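Local coordinates for protein mucin-like protocadherin (PDB 6OAE) that probably mediates calcium-dependent heterophilic adhesion between neighbouring microvilli of epithelial cells, represented here by its first two extracellular cadherin repeats, at residues A[29-32]-A[33-36]; A[121-124]-A[125-128]; A[180-184]-A[185-189]. All coordinates share one frame; numbering follows the deposited sequence.

Contact 1 of 3, residues A[29-32]-A[33-36]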
loop_
_atom_site.group_PDB
_atom_site.type_symbol
_atom_site.label_atom_id
_atom_site.label_comp_id
_atom_site.label_asym_id
_atom_site.label_seq_id
_atom_site.Cartn_x
_atom_site.Cartn_y
_atom_site.Cartn_z
ATOM N N HIS A 29 -28.537 -10.122 20.630
ATOM C CA HIS A 29 -29.675 -10.737 21.364
ATOM C C HIS A 29 -29.261 -10.822 22.830
ATOM O O HIS A 29 -28.269 -11.542 23.124
ATOM C CB HIS A 29 -30.090 -12.099 20.793
ATOM C CG HIS A 29 -31.049 -12.815 21.690
ATOM N ND1 HIS A 29 -32.347 -12.376 21.884
ATOM C CD2 HIS A 29 -30.895 -13.909 22.470
ATOM C CE1 HIS A 29 -32.955 -13.181 22.733
ATOM N NE2 HIS A 29 -32.084 -14.130 23.107
ATOM N N VAL A 30 -29.963 -10.088 23.695
ATOM C CA VAL A 30 -29.647 -9.975 25.140
ATOM C C VAL A 30 -30.833 -10.554 25.902
ATOM O O VAL A 30 -31.954 -10.104 25.688
ATOM C CB VAL A 30 -29.345 -8.516 25.528
ATOM C CG1 VAL A 30 -29.018 -8.388 27.007
ATOM C CG2 VAL A 30 -28.208 -7.936 24.680
ATOM N N PRO A 31 -30.646 -11.567 26.784
ATOM C CA PRO A 31 -31.767 -12.114 27.554
ATOM C C PRO A 31 -32.287 -11.059 28.538
ATOM O O PRO A 31 -31.477 -10.264 29.014
ATOM C CB PRO A 31 -31.180 -13.316 28.318
ATOM C CG PRO A 31 -29.840 -13.591 27.641
ATOM C CD PRO A 31 -29.379 -12.250 27.097
ATOM N N GLU A 32 -33.594 -11.068 28.827
ATOM C CA GLU A 32 -34.202 -10.172 29.852
ATOM C C GLU A 32 -33.371 -10.305 31.137
ATOM O O GLU A 32 -33.093 -11.451 31.531
ATOM C CB GLU A 32 -35.681 -10.509 30.077
ATOM C CG GLU A 32 -36.417 -9.479 30.923
ATOM C CD GLU A 32 -36.430 -8.071 30.340
ATOM O OE1 GLU A 32 -36.868 -7.913 29.173
ATOM O OE2 GLU A 32 -35.987 -7.135 31.046
ATOM N N GLY A 33 -32.946 -9.179 31.724
ATOM C CA GLY A 33 -32.180 -9.123 32.985
ATOM C C GLY A 33 -30.678 -9.012 32.784
ATOM O O GLY A 33 -29.972 -8.842 33.803
ATOM N N GLN A 34 -30.186 -9.105 31.542
ATOM C CA GLN A 34 -28.740 -8.959 31.210
ATOM C C GLN A 34 -28.518 -7.619 30.488
ATOM O O GLN A 34 -29.483 -7.069 29.963
ATOM C CB GLN A 34 -28.248 -10.142 30.364
ATOM C CG GLN A 34 -28.013 -11.418 31.173
ATOM C CD GLN A 34 -27.543 -12.586 30.340
ATOM O OE1 GLN A 34 -26.669 -12.456 29.483
ATOM N NE2 GLN A 34 -28.117 -13.750 30.597
ATOM N N GLU A 35 -27.279 -7.126 30.491
ATOM C CA GLU A 35 -26.837 -5.919 29.739
ATOM C C GLU A 35 -25.530 -6.266 29.026
ATOM O O GLU A 35 -24.709 -7.000 29.617
ATOM C CB GLU A 35 -26.638 -4.716 30.664
ATOM C CG GLU A 35 -27.937 -4.045 31.069
ATOM C CD GLU A 35 -27.806 -2.916 32.080
ATOM O OE1 GLU A 35 -28.826 -2.589 32.720
ATOM O OE2 GLU A 35 -26.696 -2.363 32.230
ATOM N N VAL A 36 -25.334 -5.755 27.811
ATOM C CA VAL A 36 -24.079 -6.001 27.038
ATOM C C VAL A 36 -23.316 -4.680 26.939
ATOM O O VAL A 36 -23.941 -3.664 26.635
ATOM C CB VAL A 36 -24.339 -6.643 25.661
ATOM C CG1 VAL A 36 -25.130 -5.735 24.716
ATOM C CG2 VAL A 36 -23.035 -7.111 25.017
#

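Contact 2 of 3, residues A[121-124]-A[125-128]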
loop_
_atom_site.group_PDB
_atom_site.type_symbol
_atom_site.label_atom_id
_atom_site.label_comp_id
_atom_site.label_asym_id
_atom_site.label_seq_id
_atom_site.Cartn_x
_atom_site.Cartn_y
_atom_site.Cartn_z
ATOM N N PRO A 121 21.861 0.411 -9.430
ATOM C CA PRO A 121 21.170 -0.714 -8.830
ATOM C C PRO A 121 19.738 -0.289 -8.456
ATOM O O PRO A 121 19.443 0.910 -8.312
ATOM C CB PRO A 121 22.054 -1.028 -7.618
ATOM C CG PRO A 121 22.507 0.344 -7.182
ATOM C CD PRO A 121 22.776 1.072 -8.480
ATOM N N GLU A 122 18.881 -1.298 -8.329
ATOM C CA GLU A 122 17.445 -1.194 -7.938
ATOM C C GLU A 122 17.284 -0.240 -6.732
ATOM O O GLU A 122 16.346 0.576 -6.732
ATOM C CB GLU A 122 16.939 -2.619 -7.684
ATOM C CG GLU A 122 15.475 -2.796 -7.940
ATOM C CD GLU A 122 14.919 -4.201 -7.732
ATOM O OE1 GLU A 122 13.735 -4.308 -7.331
ATOM O OE2 GLU A 122 15.641 -5.175 -7.992
ATOM N N THR A 123 18.182 -0.306 -5.743
ATOM C CA THR A 123 18.124 0.493 -4.483
ATOM C C THR A 123 18.163 2.012 -4.751
ATOM O O THR A 123 17.578 2.778 -3.946
ATOM C CB THR A 123 19.249 0.070 -3.529
ATOM O OG1 THR A 123 20.479 0.090 -4.254
ATOM C CG2 THR A 123 19.030 -1.311 -2.947
ATOM N N GLN A 124 18.826 2.445 -5.812
ATOM C CA GLN A 124 18.971 3.881 -6.153
ATOM C C GLN A 124 17.776 4.371 -6.978
ATOM O O GLN A 124 17.606 5.608 -7.026
ATOM C CB GLN A 124 20.298 4.124 -6.868
ATOM C CG GLN A 124 21.493 4.009 -5.925
ATOM C CD GLN A 124 22.825 4.231 -6.595
ATOM O OE1 GLN A 124 22.936 4.919 -7.619
ATOM N NE2 GLN A 124 23.869 3.664 -6.000
ATOM N N LEU A 125 16.983 3.477 -7.600
ATOM C CA LEU A 125 15.847 3.906 -8.473
ATOM C C LEU A 125 14.486 3.588 -7.867
ATOM O O LEU A 125 13.562 4.254 -8.269
ATOM C CB LEU A 125 15.953 3.236 -9.853
ATOM C CG LEU A 125 17.162 3.645 -10.694
ATOM C CD1 LEU A 125 17.004 3.176 -12.142
ATOM C CD2 LEU A 125 17.354 5.141 -10.670
ATOM N N GLN A 126 14.374 2.618 -6.974
ATOM C CA GLN A 126 13.054 2.090 -6.541
ATOM C C GLN A 126 12.237 3.186 -5.850
ATOM O O GLN A 126 12.803 4.062 -5.153
ATOM C CB GLN A 126 13.191 0.831 -5.690
ATOM C CG GLN A 126 13.890 1.037 -4.353
ATOM C CD GLN A 126 14.272 -0.288 -3.739
ATOM O OE1 GLN A 126 13.949 -1.357 -4.264
ATOM N NE2 GLN A 126 14.966 -0.232 -2.611
ATOM N N ALA A 127 10.933 3.140 -6.084
ATOM C CA ALA A 127 9.928 3.942 -5.368
ATOM C C ALA A 127 9.422 3.129 -4.175
ATOM O O ALA A 127 9.762 1.937 -4.060
ATOM C CB ALA A 127 8.818 4.315 -6.317
ATOM N N GLU A 128 8.622 3.770 -3.329
ATOM C CA GLU A 128 7.949 3.121 -2.179
ATOM C C GLU A 128 6.476 3.520 -2.205
ATOM O O GLU A 128 6.182 4.699 -2.510
ATOM C CB GLU A 128 8.571 3.508 -0.840
ATOM C CG GLU A 128 8.173 2.568 0.283
ATOM C CD GLU A 128 9.035 2.731 1.520
ATOM O OE1 GLU A 128 10.014 3.520 1.453
ATOM O OE2 GLU A 128 8.737 2.085 2.535
HETATM O O HOH W 1 15.500 4.869 -4.351
HETATM O O HOH W 2 16.373 2.074 -1.769
#

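Contact 3 of 3, residues A[180-184]-A[185-189]. With CA (calcium ion), chain E.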
loop_
_atom_site.group_PDB
_atom_site.type_symbol
_atom_site.label_atom_id
_atom_site.label_comp_id
_atom_site.label_asym_id
_atom_site.label_seq_id
_atom_site.Cartn_x
_atom_site.Cartn_y
_atom_site.Cartn_z
ATOM N N LEU A 180 9.178 6.339 -14.932
ATOM C CA LEU A 180 7.775 6.287 -14.458
ATOM C C LEU A 180 7.620 5.082 -13.558
ATOM O O LEU A 180 8.234 4.043 -13.838
ATOM C CB LEU A 180 6.805 6.149 -15.629
ATOM C CG LEU A 180 7.012 7.113 -16.789
ATOM C CD1 LEU A 180 5.960 6.866 -17.860
ATOM C CD2 LEU A 180 6.965 8.548 -16.314
ATOM N N VAL A 181 6.789 5.199 -12.536
ATOM C CA VAL A 181 6.410 4.011 -11.741
ATOM C C VAL A 181 4.895 4.062 -11.592
ATOM O O VAL A 181 4.368 5.178 -11.426
ATOM C CB VAL A 181 7.144 3.952 -10.388
ATOM C CG1 VAL A 181 6.801 5.134 -9.476
ATOM C CG2 VAL A 181 6.891 2.629 -9.694
ATOM N N ARG A 182 4.237 2.912 -11.673
ATOM C CA ARG A 182 2.790 2.796 -11.367
ATOM C C ARG A 182 2.628 1.610 -10.421
ATOM O O ARG A 182 3.534 0.730 -10.398
ATOM C CB ARG A 182 1.942 2.702 -12.644
ATOM C CG ARG A 182 2.225 1.480 -13.494
ATOM C CD ARG A 182 1.258 1.222 -14.644
ATOM N NE ARG A 182 1.611 -0.058 -15.257
ATOM C CZ ARG A 182 2.537 -0.248 -16.208
ATOM N NH1 ARG A 182 3.235 0.758 -16.718
ATOM N NH2 ARG A 182 2.757 -1.467 -16.663
ATOM N N ASP A 183 1.513 1.573 -9.683
ATOM C CA ASP A 183 1.249 0.523 -8.663
ATOM C C ASP A 183 0.246 -0.512 -9.197
ATOM O O ASP A 183 -0.314 -1.229 -8.387
ATOM C CB ASP A 183 0.796 1.161 -7.355
ATOM C CG ASP A 183 -0.421 2.065 -7.454
ATOM O OD1 ASP A 183 -1.045 2.152 -8.555
ATOM O OD2 ASP A 183 -0.715 2.699 -6.425
ATOM N N THR A 184 0.030 -0.569 -10.515
ATOM C CA THR A 184 -0.858 -1.551 -11.184
ATOM C C THR A 184 -0.164 -2.096 -12.425
ATOM O O THR A 184 0.594 -1.387 -13.083
ATOM C CB THR A 184 -2.211 -0.926 -11.544
ATOM O OG1 THR A 184 -2.007 0.135 -12.491
ATOM C CG2 THR A 184 -2.943 -0.442 -10.313
ATOM N N PRO A 185 -0.397 -3.364 -12.803
ATOM C CA PRO A 185 0.177 -3.892 -14.034
ATOM C C PRO A 185 -0.342 -3.136 -15.267
ATOM O O PRO A 185 0.419 -2.940 -16.180
ATOM C CB PRO A 185 -0.295 -5.351 -14.106
ATOM C CG PRO A 185 -0.888 -5.663 -12.764
ATOM C CD PRO A 185 -1.200 -4.358 -12.073
ATOM N N GLY A 186 -1.622 -2.748 -15.237
ATOM C CA GLY A 186 -2.328 -2.055 -16.331
ATOM C C GLY A 186 -2.110 -0.554 -16.262
ATOM O O GLY A 186 -2.117 0.008 -15.139
ATOM N N GLU A 187 -1.920 0.078 -17.416
ATOM C CA GLU A 187 -1.669 1.540 -17.511
ATOM C C GLU A 187 -2.974 2.334 -17.384
ATOM O O GLU A 187 -2.908 3.478 -16.917
ATOM C CB GLU A 187 -1.002 1.877 -18.842
ATOM C CG GLU A 187 0.388 1.297 -18.980
ATOM C CD GLU A 187 1.075 1.683 -20.276
ATOM O OE1 GLU A 187 2.116 1.067 -20.608
ATOM O OE2 GLU A 187 0.562 2.606 -20.957
ATOM N N ASN A 188 -4.110 1.755 -17.784
ATOM C CA ASN A 188 -5.387 2.496 -17.986
ATOM C C ASN A 188 -6.471 2.036 -17.010
ATOM O O ASN A 188 -7.641 2.360 -17.263
ATOM C CB ASN A 188 -5.877 2.350 -19.431
ATOM C CG ASN A 188 -4.773 2.572 -20.446
ATOM O OD1 ASN A 188 -4.635 1.808 -21.390
ATOM N ND2 ASN A 188 -3.975 3.603 -20.259
ATOM N N VAL A 189 -6.119 1.327 -15.936
ATOM C CA VAL A 189 -7.118 0.836 -14.933
ATOM C C VAL A 189 -7.268 1.880 -13.816
ATOM O O VAL A 189 -6.411 2.783 -13.725
ATOM C CB VAL A 189 -6.741 -0.549 -14.380
ATOM C CG1 VAL A 189 -6.627 -1.573 -15.510
ATOM C CG2 VAL A 189 -5.465 -0.511 -13.537
HETATM CA CA CA E . -0.695 2.063 -4.188
#

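Contact 1 of 3, residues A[29-32]-A[33-36]
The side-chain amide of Q34 carries CG and CD of the P31 ring over one of its faces: NE2 lies 3.4 Å from P31 CG, and OE1 3.6 Å from P31 CD. The amide face thus lies on proline carbon while NE2 makes a weak hydrogen bond to Q4 O. Q34 CG sits anti to its own carbonyl carbon (chi1 -77°), and the extended chain carries the amide back to the proline. The backbone forms a type II beta turn from P31 to Q34, closed by the hydrogen bond from Q34 N to P31 O, 3.1 Å. G33 occupies the third position with phi 97°, a value that favours glycine, and its O accepts from S76 OG. Just before the turn, V30 CG1 rests 3.3 Å from Q34 O, while V30 CG2 meets V36 CG1 at 3.8 Å; V36 also packs on L72 and C74 of strand 67-76. The turn thus leads into the outermost strand 35-38 of the first cadherin repeat. Chemically, one backbone bond closes the turn, V30 to V36 is the apolar contact, and P31 lies on the face of the Q34 amide; together they pack the incoming loop against the start of the strand.

Contact 2 of 3, residues A[121-124]-A[125-128]
E122 O forms the compact part of this contact, since two backbone donors reach it. Q126 N bonds to E122 O at 2.8 Å, nearly along the C=O axis (173°), whereas L125 N, 3.1 Å from E122 O, comes from above the carbonyl plane, 61° out of it. These are respectively an i to i+4 and an i to i+3 bond, and Q124 N adds a second i to i+3 bond, to P121 O, so the segment is a single short, weakly bonded helical turn of mixed character. On the packed side, L125 is buried and reaches L179 on strand 174-182. Such a turn here links strand 118-120 to the loop that goes on to D129 and D131, the calcium-binding aspartates of the DxD motif of the second cadherin repeat. Q126 turns the other way: with CG between its backbone N and carbonyl carbon (chi1 65°), its extended chain passes E122 O, and NE2 comes to 3.7 Å from T123 CA. This is the looser, watered side. T123 O accepts from two waters; one also donates to Q126 O at 2.9 Å, and the other accepts a hydrogen bond from Q126 NE2 at 2.8 Å. Direct protein contact between T123 and Q126 is correspondingly thin, their side chains coming no nearer than 4.2 Å, CG2 to NE2. E122 OE2 has a long, weak ion pair with R158.

Contact 3 of 3, residues A[180-184]-A[185-189]
R182 and T184 both set their first torsions near +63°, placing R182 CG and T184 OG1 between backbone N and carbonyl carbon, and from there each reaches the following loop. The R182 chain, extended as far as NE, brings its guanidinium edge to P185 O: NH2 bonds at 2.8 Å, from 38° above the carbonyl plane, and NE adds a weak bond to the same oxygen. NE also makes a weak bond to T184 O at 2.7 Å, so NE serves two carbonyls. E187 CG packs over one guanidinium face, 3.7 Å from NH1; the carboxylate is turned 50° from that plane, and E187 OE1, 4.1 Å from R182 NH1 and well out of the plane, is beyond a salt bridge and probably adds only long-range attraction. If R182 were an alanine, P185 O and T184 O would lose these donors, and the P185–E187 bend would probably be freer to move. T184 OG1 donates to G186 O at 2.7 Å, in the carbonyl plane, and also pairs with S192 OG, while V189 CG2 lies 3.7 Å from T184 OG1, the two side chains running past each other in opposite directions. Between R182 and T184, the CB of D183 leads away from the loop, and OD2 binds calcium at 2.3 Å alongside N94, N96, D129, D131 and D134. The contact lies where strand 174-182 runs out into the loop before strand 194-204, with R182 packing on F137 and T139 of strand 137-142 and on T194.

The three contacts follow one another along the chain, contact 1 first. Contact 1 belongs to the first cadherin repeat, at the edge of the sheet holding strands 67-76 and 35-38. Contacts 2 and 3 belong to the second, with centres about 17 Å apart, and they touch where A127 CB packs on V181 CG1 at 3.8 Å. Contact 1 is remote: its centre lies about 58 Å from that of contact 2 and 52 Å from that of contact 3. The calcium bound by D183 of contact 3 also takes D129, D131 and D134, just past contact 2, with N94 and N96 of the linker, so both contacts border the calcium-held junction between repeats, while contact 1 lies toward the far end.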